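Local coordinates for probable transcriptional regulator, LysR family protein (Rhodococcus sp., PDB 2QL3) that probably binds DNA and regulates transcription as a LysR-family factor, this chain being its C-terminal substrate-binding domain, at residues H87-V92 against A102-V107; A143-G146 against W151-L154; E37-T42 against R47-G52; E54-I59 against R196-F201. All blocks are in the same frame, centred on the assembly; numbering follows the deposited sequence.

Interaction 1: H87-V92 against A102-V107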
loop_
_atom_site.group_PDB
_atom_site.type_symbol
_atom_site.label_atom_id
_atom_site.label_comp_id
_atom_site.label_asym_id
_atom_site.label_seq_id
_atom_site.Cartn_x
_atom_site.Cartn_y
_atom_site.Cartn_z
ATOM N N HIS A 87 18.989 -13.146 2.434
ATOM C CA HIS A 87 19.927 -12.047 2.345
ATOM C C HIS A 87 21.276 -12.367 3.021
ATOM O O HIS A 87 21.306 -12.906 4.136
ATOM C CB HIS A 87 19.337 -10.766 2.907
ATOM C CG HIS A 87 20.152 -9.549 2.606
ATOM N ND1 HIS A 87 19.810 -8.657 1.611
ATOM C CD2 HIS A 87 21.297 -9.080 3.155
ATOM C CE1 HIS A 87 20.707 -7.694 1.557
ATOM N NE2 HIS A 87 21.609 -7.917 2.496
ATOM N N PRO A 88 22.397 -12.032 2.340
ATOM C CA PRO A 88 23.741 -12.137 2.883
ATOM C C PRO A 88 23.781 -11.746 4.376
ATOM O O PRO A 88 24.283 -12.510 5.203
ATOM C CB PRO A 88 24.513 -11.125 2.039
ATOM C CG PRO A 88 23.887 -11.263 0.695
ATOM C CD PRO A 88 22.416 -11.513 0.958
ATOM N N LEU A 89 23.211 -10.594 4.741
ATOM C CA LEU A 89 23.313 -10.167 6.128
ATOM C C LEU A 89 22.202 -10.719 7.046
ATOM O O LEU A 89 22.098 -10.285 8.193
ATOM C CB LEU A 89 23.399 -8.640 6.219
ATOM C CG LEU A 89 24.782 -8.020 5.999
ATOM C CD1 LEU A 89 25.314 -8.194 4.584
ATOM C CD2 LEU A 89 24.732 -6.571 6.394
ATOM N N ALA A 90 21.384 -11.661 6.576
ATOM C CA ALA A 90 20.207 -12.077 7.398
ATOM C C ALA A 90 20.589 -13.019 8.524
ATOM O O ALA A 90 19.819 -13.187 9.475
ATOM C CB ALA A 90 19.093 -12.688 6.557
ATOM N N GLY A 91 21.764 -13.638 8.380
ATOM C CA GLY A 91 22.448 -14.370 9.457
ATOM C C GLY A 91 22.938 -13.479 10.619
ATOM O O GLY A 91 22.998 -13.939 11.755
ATOM N N VAL A 92 23.273 -12.210 10.340
ATOM C CA VAL A 92 23.733 -11.240 11.373
ATOM C C VAL A 92 22.908 -11.329 12.637
ATOM O O VAL A 92 21.765 -10.858 12.695
ATOM C CB VAL A 92 23.816 -9.721 10.865
ATOM C CG1 VAL A 92 23.831 -8.724 12.031
ATOM C CG2 VAL A 92 25.064 -9.495 9.995
ATOM N N ALA A 102 26.191 -0.945 2.382
ATOM C CA ALA A 102 26.440 0.127 1.413
ATOM C C ALA A 102 26.568 -0.375 -0.024
ATOM O O ALA A 102 26.208 0.348 -0.984
ATOM C CB ALA A 102 27.692 0.967 1.817
ATOM N N GLU A 103 27.102 -1.584 -0.194
ATOM C CA GLU A 103 27.283 -2.115 -1.535
ATOM C C GLU A 103 26.190 -3.119 -1.989
ATOM O O GLU A 103 26.262 -3.629 -3.089
ATOM C CB GLU A 103 28.721 -2.653 -1.741
ATOM C CG GLU A 103 29.814 -1.518 -1.745
ATOM C CD GLU A 103 29.755 -0.609 -3.016
ATOM O OE1 GLU A 103 30.193 -1.076 -4.117
ATOM O OE2 GLU A 103 29.281 0.561 -2.928
ATOM N N HIS A 104 25.188 -3.382 -1.145
ATOM C CA HIS A 104 24.063 -4.275 -1.518
ATOM C C HIS A 104 22.928 -3.406 -2.056
ATOM O O HIS A 104 22.760 -2.256 -1.599
ATOM C CB HIS A 104 23.552 -5.030 -0.296
ATOM C CG HIS A 104 24.475 -6.092 0.195
ATOM N ND1 HIS A 104 25.442 -5.856 1.154
ATOM C CD2 HIS A 104 24.564 -7.405 -0.118
ATOM C CE1 HIS A 104 26.114 -6.970 1.377
ATOM N NE2 HIS A 104 25.589 -7.928 0.633
ATOM N N PRO A 105 22.139 -3.940 -3.027
ATOM C CA PRO A 105 21.101 -3.150 -3.680
ATOM C C PRO A 105 20.016 -2.785 -2.689
ATOM O O PRO A 105 19.597 -3.640 -1.936
ATOM C CB PRO A 105 20.475 -4.130 -4.702
ATOM C CG PRO A 105 21.012 -5.433 -4.422
ATOM C CD PRO A 105 22.222 -5.317 -3.555
HETATM N N MSE A 106 19.551 -1.540 -2.692
HETATM C CA MSE A 106 18.478 -1.168 -1.813
HETATM C C MSE A 106 17.132 -1.058 -2.551
HETATM O O MSE A 106 17.102 -0.708 -3.710
HETATM C CB MSE A 106 18.827 0.152 -1.056
HETATM C CG MSE A 106 17.752 0.577 -0.014
HETATM SE SE MSE A 106 17.848 2.512 0.257
HETATM C CE MSE A 106 16.693 2.653 1.912
ATOM N N VAL A 107 16.031 -1.385 -1.846
ATOM C CA VAL A 107 14.648 -1.126 -2.276
ATOM C C VAL A 107 14.247 0.091 -1.431
ATOM O O VAL A 107 14.219 0.015 -0.195
ATOM C CB VAL A 107 13.675 -2.317 -1.957
ATOM C CG1 VAL A 107 12.233 -1.964 -2.308
ATOM C CG2 VAL A 107 14.058 -3.553 -2.716
#

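Interaction 2: A143-G146 against W151-L154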
loop_
_atom_site.group_PDB
_atom_site.type_symbol
_atom_site.label_atom_id
_atom_site.label_comp_id
_atom_site.label_asym_id
_atom_site.label_seq_id
_atom_site.Cartn_x
_atom_site.Cartn_y
_atom_site.Cartn_z
ATOM N N ALA A 143 7.417 -6.554 0.183
ATOM C CA ALA A 143 7.318 -7.723 -0.715
ATOM C C ALA A 143 8.573 -7.911 -1.581
ATOM O O ALA A 143 9.028 -9.045 -1.769
ATOM C CB ALA A 143 6.118 -7.619 -1.599
ATOM N N PHE A 144 9.133 -6.803 -2.093
ATOM C CA PHE A 144 10.369 -6.851 -2.883
ATOM C C PHE A 144 11.541 -7.373 -2.016
ATOM O O PHE A 144 12.302 -8.237 -2.426
ATOM C CB PHE A 144 10.713 -5.483 -3.491
ATOM C CG PHE A 144 10.063 -5.178 -4.832
ATOM C CD1 PHE A 144 8.874 -5.737 -5.200
ATOM C CD2 PHE A 144 10.674 -4.289 -5.719
ATOM C CE1 PHE A 144 8.282 -5.467 -6.421
ATOM C CE2 PHE A 144 10.071 -4.008 -6.963
ATOM C CZ PHE A 144 8.866 -4.571 -7.290
ATOM N N VAL A 145 11.708 -6.839 -0.828
ATOM C CA VAL A 145 12.762 -7.292 0.083
ATOM C C VAL A 145 12.573 -8.785 0.473
ATOM O O VAL A 145 13.547 -9.549 0.527
ATOM C CB VAL A 145 12.816 -6.350 1.353
ATOM C CG1 VAL A 145 13.625 -6.950 2.439
ATOM C CG2 VAL A 145 13.406 -4.950 0.965
ATOM N N GLY A 146 11.340 -9.215 0.746
ATOM C CA GLY A 146 11.088 -10.593 1.174
ATOM C C GLY A 146 11.453 -11.578 0.058
ATOM O O GLY A 146 11.934 -12.677 0.304
ATOM N N TRP A 151 17.497 -4.718 0.249
ATOM C CA TRP A 151 17.219 -4.460 1.647
ATOM C C TRP A 151 16.460 -3.139 1.694
ATOM O O TRP A 151 16.610 -2.304 0.782
ATOM C CB TRP A 151 18.538 -4.374 2.451
ATOM C CG TRP A 151 19.519 -3.294 2.004
ATOM C CD1 TRP A 151 20.527 -3.435 1.078
ATOM C CD2 TRP A 151 19.587 -1.943 2.461
ATOM N NE1 TRP A 151 21.212 -2.256 0.941
ATOM C CE2 TRP A 151 20.651 -1.319 1.768
ATOM C CE3 TRP A 151 18.843 -1.185 3.388
ATOM C CZ2 TRP A 151 21.006 0.012 1.977
ATOM C CZ3 TRP A 151 19.210 0.137 3.606
ATOM C CH2 TRP A 151 20.287 0.725 2.904
ATOM N N THR A 152 15.687 -2.910 2.752
ATOM C CA THR A 152 15.115 -1.593 2.938
ATOM C C THR A 152 15.273 -1.049 4.344
ATOM O O THR A 152 15.785 -1.708 5.236
ATOM C CB THR A 152 13.629 -1.494 2.455
ATOM O OG1 THR A 152 13.314 -0.109 2.208
ATOM C CG2 THR A 152 12.619 -2.137 3.478
ATOM N N LEU A 153 14.823 0.170 4.542
ATOM C CA LEU A 153 14.579 0.637 5.904
ATOM C C LEU A 153 13.204 1.225 6.027
ATOM O O LEU A 153 12.753 1.927 5.130
ATOM C CB LEU A 153 15.665 1.601 6.386
ATOM C CG LEU A 153 16.055 2.914 5.756
ATOM C CD1 LEU A 153 15.459 4.030 6.599
ATOM C CD2 LEU A 153 17.561 3.054 5.756
ATOM N N LEU A 154 12.552 0.913 7.146
ATOM C CA LEU A 154 11.142 1.230 7.388
ATOM C C LEU A 154 10.955 1.742 8.803
ATOM O O LEU A 154 11.640 1.321 9.747
ATOM C CB LEU A 154 10.242 -0.014 7.165
ATOM C CG LEU A 154 10.124 -0.642 5.732
ATOM C CD1 LEU A 154 9.386 -1.945 5.796
ATOM C CD2 LEU A 154 9.539 0.275 4.602
#

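Interaction 3: E37-T42 against R47-G52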
loop_
_atom_site.group_PDB
_atom_site.type_symbol
_atom_site.label_atom_id
_atom_site.label_comp_id
_atom_site.label_asym_id
_atom_site.label_seq_id
_atom_site.Cartn_x
_atom_site.Cartn_y
_atom_site.Cartn_z
ATOM N N GLU A 37 -14.510 11.700 8.590
ATOM C CA GLU A 37 -14.198 11.775 7.164
ATOM C C GLU A 37 -12.716 11.480 7.030
ATOM O O GLU A 37 -11.877 12.297 7.410
ATOM C CB GLU A 37 -14.598 13.144 6.572
ATOM C CG GLU A 37 -16.163 13.325 6.479
ATOM C CD GLU A 37 -16.774 14.466 7.365
ATOM O OE1 GLU A 37 -16.427 15.662 7.159
ATOM O OE2 GLU A 37 -17.631 14.149 8.252
ATOM N N PHE A 38 -12.407 10.294 6.540
ATOM C CA PHE A 38 -11.037 9.834 6.517
ATOM C C PHE A 38 -10.433 10.079 5.143
ATOM O O PHE A 38 -11.022 9.680 4.135
ATOM C CB PHE A 38 -10.999 8.347 6.863
ATOM C CG PHE A 38 -9.665 7.725 6.684
ATOM C CD1 PHE A 38 -9.409 6.878 5.576
ATOM C CD2 PHE A 38 -8.634 7.996 7.577
ATOM C CE1 PHE A 38 -8.138 6.282 5.413
ATOM C CE2 PHE A 38 -7.359 7.393 7.407
ATOM C CZ PHE A 38 -7.118 6.548 6.319
ATOM N N ARG A 39 -9.264 10.713 5.105
ATOM C CA ARG A 39 -8.516 10.926 3.850
ATOM C C ARG A 39 -7.058 10.594 4.063
ATOM O O ARG A 39 -6.442 11.124 4.935
ATOM C CB ARG A 39 -8.570 12.382 3.332
ATOM C CG ARG A 39 -9.835 13.139 3.606
ATOM C CD ARG A 39 -10.394 13.844 2.370
ATOM N NE ARG A 39 -11.719 14.366 2.694
ATOM C CZ ARG A 39 -12.858 13.659 2.651
ATOM N NH1 ARG A 39 -12.861 12.373 2.252
ATOM N NH2 ARG A 39 -14.004 14.243 3.016
ATOM N N GLU A 40 -6.509 9.722 3.242
ATOM C CA GLU A 40 -5.077 9.506 3.170
ATOM C C GLU A 40 -4.528 10.429 2.113
ATOM O O GLU A 40 -5.098 10.531 1.038
ATOM C CB GLU A 40 -4.784 8.075 2.706
ATOM C CG GLU A 40 -4.717 7.103 3.811
ATOM C CD GLU A 40 -4.724 5.654 3.348
ATOM O OE1 GLU A 40 -5.440 5.349 2.359
ATOM O OE2 GLU A 40 -4.022 4.832 3.969
ATOM N N ASP A 41 -3.436 11.113 2.396
ATOM C CA ASP A 41 -2.825 11.924 1.312
ATOM C C ASP A 41 -1.367 12.069 1.458
ATOM O O ASP A 41 -0.848 11.805 2.534
ATOM C CB ASP A 41 -3.482 13.289 1.098
ATOM C CG ASP A 41 -3.824 13.500 -0.356
ATOM O OD1 ASP A 41 -2.965 13.185 -1.259
ATOM O OD2 ASP A 41 -4.939 13.982 -0.598
ATOM N N THR A 42 -0.709 12.424 0.346
ATOM C CA THR A 42 0.730 12.550 0.290
ATOM C C THR A 42 1.123 13.808 1.056
ATOM O O THR A 42 0.266 14.570 1.511
ATOM C CB THR A 42 1.172 12.751 -1.169
ATOM O OG1 THR A 42 0.542 13.922 -1.663
ATOM C CG2 THR A 42 0.763 11.570 -2.041
ATOM N N ARG A 47 -0.858 18.679 3.915
ATOM C CA ARG A 47 -0.551 19.989 4.527
ATOM C C ARG A 47 -1.478 21.087 3.975
ATOM O O ARG A 47 -2.009 21.944 4.706
ATOM C CB ARG A 47 0.942 20.323 4.266
ATOM C CG ARG A 47 1.347 21.778 4.538
ATOM C CD ARG A 47 2.878 21.986 4.330
ATOM N NE ARG A 47 3.115 22.469 2.976
ATOM C CZ ARG A 47 3.809 21.855 2.048
ATOM N NH1 ARG A 47 4.487 20.703 2.334
ATOM N NH2 ARG A 47 3.888 22.447 0.838
ATOM N N THR A 48 -1.643 21.042 2.659
ATOM C CA THR A 48 -2.508 21.912 1.903
ATOM C C THR A 48 -3.988 21.804 2.317
ATOM O O THR A 48 -4.668 22.807 2.465
ATOM C CB THR A 48 -2.305 21.557 0.401
ATOM O OG1 THR A 48 -1.204 22.355 -0.051
ATOM C CG2 THR A 48 -3.519 21.874 -0.415
ATOM N N GLN A 49 -4.463 20.585 2.508
ATOM C CA GLN A 49 -5.810 20.349 3.015
ATOM C C GLN A 49 -5.973 20.861 4.445
ATOM O O GLN A 49 -6.936 21.619 4.739
ATOM C CB GLN A 49 -6.199 18.855 2.830
ATOM C CG GLN A 49 -6.375 18.538 1.353
ATOM C CD GLN A 49 -6.264 17.036 0.973
ATOM O OE1 GLN A 49 -5.863 16.701 -0.155
ATOM N NE2 GLN A 49 -6.650 16.162 1.877
ATOM N N LEU A 50 -5.034 20.521 5.323
ATOM C CA LEU A 50 -5.046 21.051 6.703
ATOM C C LEU A 50 -5.022 22.593 6.777
ATOM O O LEU A 50 -5.777 23.201 7.541
ATOM C CB LEU A 50 -3.922 20.461 7.562
ATOM C CG LEU A 50 -4.089 20.497 9.113
ATOM C CD1 LEU A 50 -5.196 19.606 9.630
ATOM C CD2 LEU A 50 -2.813 20.044 9.820
ATOM N N GLU A 51 -4.163 23.241 5.997
ATOM C CA GLU A 51 -4.142 24.721 5.971
ATOM C C GLU A 51 -5.488 25.296 5.554
ATOM O O GLU A 51 -5.896 26.342 6.077
ATOM C CB GLU A 51 -3.054 25.312 5.050
ATOM C CG GLU A 51 -1.619 25.159 5.531
ATOM C CD GLU A 51 -1.215 26.135 6.620
ATOM O OE1 GLU A 51 -1.755 27.286 6.689
ATOM O OE2 GLU A 51 -0.319 25.727 7.428
ATOM N N GLY A 52 -6.145 24.670 4.584
ATOM C CA GLY A 52 -7.417 25.232 4.095
ATOM C C GLY A 52 -8.698 24.819 4.828
ATOM O O GLY A 52 -9.814 25.147 4.377
#

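Interaction 4: E54-I59 against R196-F201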
loop_
_atom_site.group_PDB
_atom_site.type_symbol
_atom_site.label_atom_id
_atom_site.label_comp_id
_atom_site.label_asym_id
_atom_site.label_seq_id
_atom_site.Cartn_x
_atom_site.Cartn_y
_atom_site.Cartn_z
ATOM N N GLU A 54 -9.833 21.703 5.290
ATOM C CA GLU A 54 -10.497 20.557 4.722
ATOM C C GLU A 54 -10.323 19.376 5.653
ATOM O O GLU A 54 -11.104 18.428 5.582
ATOM C CB GLU A 54 -9.893 20.194 3.345
ATOM C CG GLU A 54 -10.227 21.160 2.221
ATOM C CD GLU A 54 -9.600 20.682 0.890
ATOM O OE1 GLU A 54 -8.589 21.292 0.442
ATOM O OE2 GLU A 54 -10.108 19.684 0.313
ATOM N N LEU A 55 -9.263 19.409 6.457
ATOM C CA LEU A 55 -9.012 18.440 7.506
ATOM C C LEU A 55 -9.061 19.165 8.836
ATOM O O LEU A 55 -8.671 20.323 8.901
ATOM C CB LEU A 55 -7.639 17.777 7.347
ATOM C CG LEU A 55 -7.354 16.977 6.087
ATOM C CD1 LEU A 55 -5.863 16.610 6.114
ATOM C CD2 LEU A 55 -8.246 15.750 6.044
ATOM N N ASP A 56 -9.553 18.484 9.868
ATOM C CA ASP A 56 -9.542 19.023 11.237
ATOM C C ASP A 56 -8.189 18.699 11.878
ATOM O O ASP A 56 -7.568 19.547 12.514
ATOM C CB ASP A 56 -10.645 18.420 12.129
ATOM C CG ASP A 56 -12.095 18.872 11.741
ATOM O OD1 ASP A 56 -12.532 19.901 12.286
ATOM O OD2 ASP A 56 -12.797 18.228 10.905
ATOM N N VAL A 57 -7.766 17.443 11.706
ATOM C CA VAL A 57 -6.558 16.901 12.320
ATOM C C VAL A 57 -5.865 15.993 11.303
ATOM O O VAL A 57 -6.450 15.606 10.288
ATOM C CB VAL A 57 -6.837 16.112 13.649
ATOM C CG1 VAL A 57 -7.487 17.013 14.711
ATOM C CG2 VAL A 57 -7.717 14.901 13.410
ATOM N N ALA A 58 -4.587 15.739 11.561
ATOM C CA ALA A 58 -3.754 14.853 10.739
ATOM C C ALA A 58 -2.970 13.924 11.686
ATOM O O ALA A 58 -2.517 14.350 12.795
ATOM C CB ALA A 58 -2.788 15.714 9.900
ATOM N N ILE A 59 -2.832 12.669 11.279
ATOM C CA ILE A 59 -1.953 11.736 11.929
ATOM C C ILE A 59 -0.738 11.619 11.027
ATOM O O ILE A 59 -0.843 11.179 9.884
ATOM C CB ILE A 59 -2.577 10.348 12.082
ATOM C CG1 ILE A 59 -3.945 10.441 12.816
ATOM C CG2 ILE A 59 -1.604 9.387 12.767
ATOM C CD1 ILE A 59 -3.900 11.063 14.170
ATOM N N ARG A 196 -15.670 20.785 18.878
ATOM C CA ARG A 196 -15.837 19.965 20.038
ATOM C C ARG A 196 -15.456 18.537 19.709
ATOM O O ARG A 196 -14.814 17.861 20.534
ATOM C CB ARG A 196 -17.271 20.012 20.539
ATOM C CG ARG A 196 -17.787 21.396 20.724
ATOM C CD ARG A 196 -18.763 21.551 21.841
ATOM N NE ARG A 196 -18.110 21.474 23.120
ATOM C CZ ARG A 196 -18.042 22.429 24.049
ATOM N NH1 ARG A 196 -18.577 23.627 23.912
ATOM N NH2 ARG A 196 -17.382 22.154 25.152
ATOM N N VAL A 197 -15.813 18.093 18.505
ATOM C CA VAL A 197 -15.529 16.715 18.092
ATOM C C VAL A 197 -14.031 16.515 17.801
ATOM O O VAL A 197 -13.509 15.458 18.103
ATOM C CB VAL A 197 -16.350 16.232 16.833
ATOM C CG1 VAL A 197 -17.794 16.101 17.150
ATOM C CG2 VAL A 197 -16.233 17.233 15.711
ATOM N N ALA A 198 -13.369 17.536 17.261
ATOM C CA ALA A 198 -11.920 17.527 16.975
ATOM C C ALA A 198 -11.160 17.436 18.294
ATOM O O ALA A 198 -10.255 16.626 18.461
ATOM C CB ALA A 198 -11.508 18.798 16.192
ATOM N N ARG A 199 -11.535 18.289 19.237
ATOM C CA ARG A 199 -10.967 18.289 20.570
ATOM C C ARG A 199 -11.202 16.917 21.263
ATOM O O ARG A 199 -10.278 16.348 21.864
ATOM C CB ARG A 199 -11.583 19.424 21.363
ATOM C CG ARG A 199 -10.585 20.140 22.117
ATOM C CD ARG A 199 -10.967 21.570 22.206
ATOM N NE ARG A 199 -11.378 21.889 23.560
ATOM C CZ ARG A 199 -10.559 22.310 24.529
ATOM N NH1 ARG A 199 -9.253 22.476 24.305
ATOM N NH2 ARG A 199 -11.060 22.581 25.737
ATOM N N ALA A 200 -12.416 16.383 21.154
ATOM C CA ALA A 200 -12.697 15.054 21.723
ATOM C C ALA A 200 -11.793 14.003 21.111
ATOM O O ALA A 200 -11.299 13.113 21.835
ATOM C CB ALA A 200 -14.192 14.646 21.605
ATOM N N PHE A 201 -11.542 14.141 19.793
ATOM C CA PHE A 201 -10.658 13.206 19.074
ATOM C C PHE A 201 -9.190 13.232 19.591
ATOM O O PHE A 201 -8.610 12.180 19.911
ATOM C CB PHE A 201 -10.699 13.429 17.559
ATOM C CG PHE A 201 -9.892 12.458 16.797
ATOM C CD1 PHE A 201 -10.463 11.279 16.363
ATOM C CD2 PHE A 201 -8.554 12.719 16.457
ATOM C CE1 PHE A 201 -9.753 10.355 15.619
ATOM C CE2 PHE A 201 -7.827 11.773 15.717
ATOM C CZ PHE A 201 -8.452 10.562 15.315
#

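Interaction 1: H87-V92 against A102-V107
The tip of the His87 imidazole stands over one face of the His104 ring, offset toward the rim. The two rings meet obliquely, with centroids 5.1 Å apart and planes inclined at 45°. With CG anti to the backbone N (chi1 -169°), the His87 ring is swung in against its partner. Pro88 comes next and slides past His104 in the opposite direction, its CB 3.7 Å from His104 NE2 and its CG equally near; its CD lies over a face of the His87 ring, so the pyrrolidine touches both imidazoles. Leu89 reaches farther round, placing CD1 3.5 Å from His104 CE1. Both His87 and Leu89 also rest on Leu101. Beyond them the chain curls away, held by backbone hydrogen bonds from Ala90 N to His87 O and from Val92 N to Leu89 O. Through its backbone, His104 is tied to the core just before strand 106-109: its carbonyl accepts a hydrogen bond from the indole of Trp151. Replacing His104 by an alanine would probably open a gap among His87, Pro88 and Leu89 and leave the His87 ring freer to turn. The contact thus pins a surface loop of the LysR substrate-binding domain by van der Waals packing round one ring; the closeness of two imidazoles is likely to discourage both from being charged together.

Interaction 2: A143-G146 against W151-L154
Val145, which gives up the most surface here, drives one methyl into the backbone between Trp151 and Thr152. Its CG2 lies 3.6 Å from Trp151 C and 3.5 Å from Thr152 N, so the methyl bears on the peptide link itself. The same carbon stands 3.8 Å from Thr152 CB and nearly as close to Thr152 CG2. This reach follows from the valine torsion: CG1 is anti to the backbone N (chi1 166°), leaving CG2 anti to the carbonyl carbon and aimed at the strand. Close backbones go with it, the CA atoms of Val145 and Trp151 being 5.5 Å apart. Trp151 contributes main chain to the contact, because its CB points away from the helix; the indole packs against Met106, Leu83 and Cys122, with NE1 bonded to His104 O. Thr152 turns its methyl and CB to Val145, while OG1, anti to the backbone N, donates a hydrogen bond to Val107 O. Helix 138-147 is thereby seated against the start of strand 152-154, and the preceding residue of the helix, Phe144, meets Phe38 of the second subunit. Chemically, the helix offers hydrocarbon alone, and the residues whose peptide it covers keep their own backbone bonds, Trp151 to Val107 and Thr152 to Val82 of strand 69-84, so the methyl can close over that link without costing it a partner.

Interaction 3: E37-T42 against R47-G52
Asp41 and Gln49 make the tight part of this contact, their side chains crossing at about a right angle. Asp41 OD2 comes within 2.9 Å of the Gln49 atom modelled as OE1, with the carboxylate and amide planes 70° apart. Gln49 sets CG anti to its carbonyl carbon (chi1 -69°) and stays extended beyond it, so the amide leaves the helix and reaches the chain that runs out of the strand. The other carboxylate oxygen is gripped separately: Asp41 OD1 accepts from Thr42 N at 2.9 Å through its anti lone pair, and it also forms a salt bridge with Arg45. An alanine in place of Asp41 would probably leave Arg45 without its acidic mate and Thr42 N without this acceptor, and take away the close neighbour of the Gln49 amide. The solvent side is looser. Exposed Arg39 merely passes its CD by the Gln49 amide, 4.4 Å from the atom modelled as NE2, and leans on Leu55. A phosphate ion, probably from the crystallisation liquor, lies about 5 Å from the Gln49 side chain. Strand 34-40 pairs parallel with strand 5-11, which pairs on with strand 57-61; helix 43-51 is the connection of this beta-alpha-beta crossover, and Asp41, just ahead of the helix, meets Gln49 from its last turns. From the same strand Glu40 bonds Thr135 and Thr140 of the second subunit.

Interaction 4: E54-I59 against R196-F201
Phe201 and Val57 carry the apolar heart of this contact, crossing obliquely. From CB, the phenylalanine sends CG anti to its backbone N (chi1 -176°), carrying the ring off the helix toward strand 57-61. Along one side of the ring, CD2 meets Val57 CG2 at 3.8 Å, and the next atom, CE2, is almost as near the same methyl. CE2 is also approached by Ile59 CD1, at 4.3 Å, which comes in at the ring edge near its plane. The ring further packs edge-to-face with Phe27 and touches Ile7 and Met23. One turn earlier, Ala198 places its CB 4.2 Å from Asp56 CB. This small residue goes with a close approach, the CA atoms of Asp56 and Ala198 lying 6.4 Å apart. The Asp56 carboxylate has its polar partner on strand 5-11, where OD2 accepts from Ala8 N. Helix 196-205, the last of the domain, is thus packed on the first lobe of a fold related to periplasmic binding proteins. Dispersion and the burial of hydrocarbon hold the two segments together, while the one acidic group at the interface is steadied by a backbone N-H of the sheet.

From the N terminus, interaction 3 comes first and closes a short loop between strand 34-40 and helix 43-51. Interaction 4 opens directly after it, the two joined by a probable hydrogen bond from Glu54 N to Gln49 O, and closes only at helix 196-205. Inside that long loop nest interactions 1 and 2, in series with each other, at the opposite side of the chain's centre. Those two also touch, through a probable hydrogen bond from Val107 N to Trp151 O that joins strand 106-109 to the start of strand 152-154. Interactions 3 and 4 tie together one lobe, 1 and 2 the other; interactions 2 and 3 both reach the second subunit.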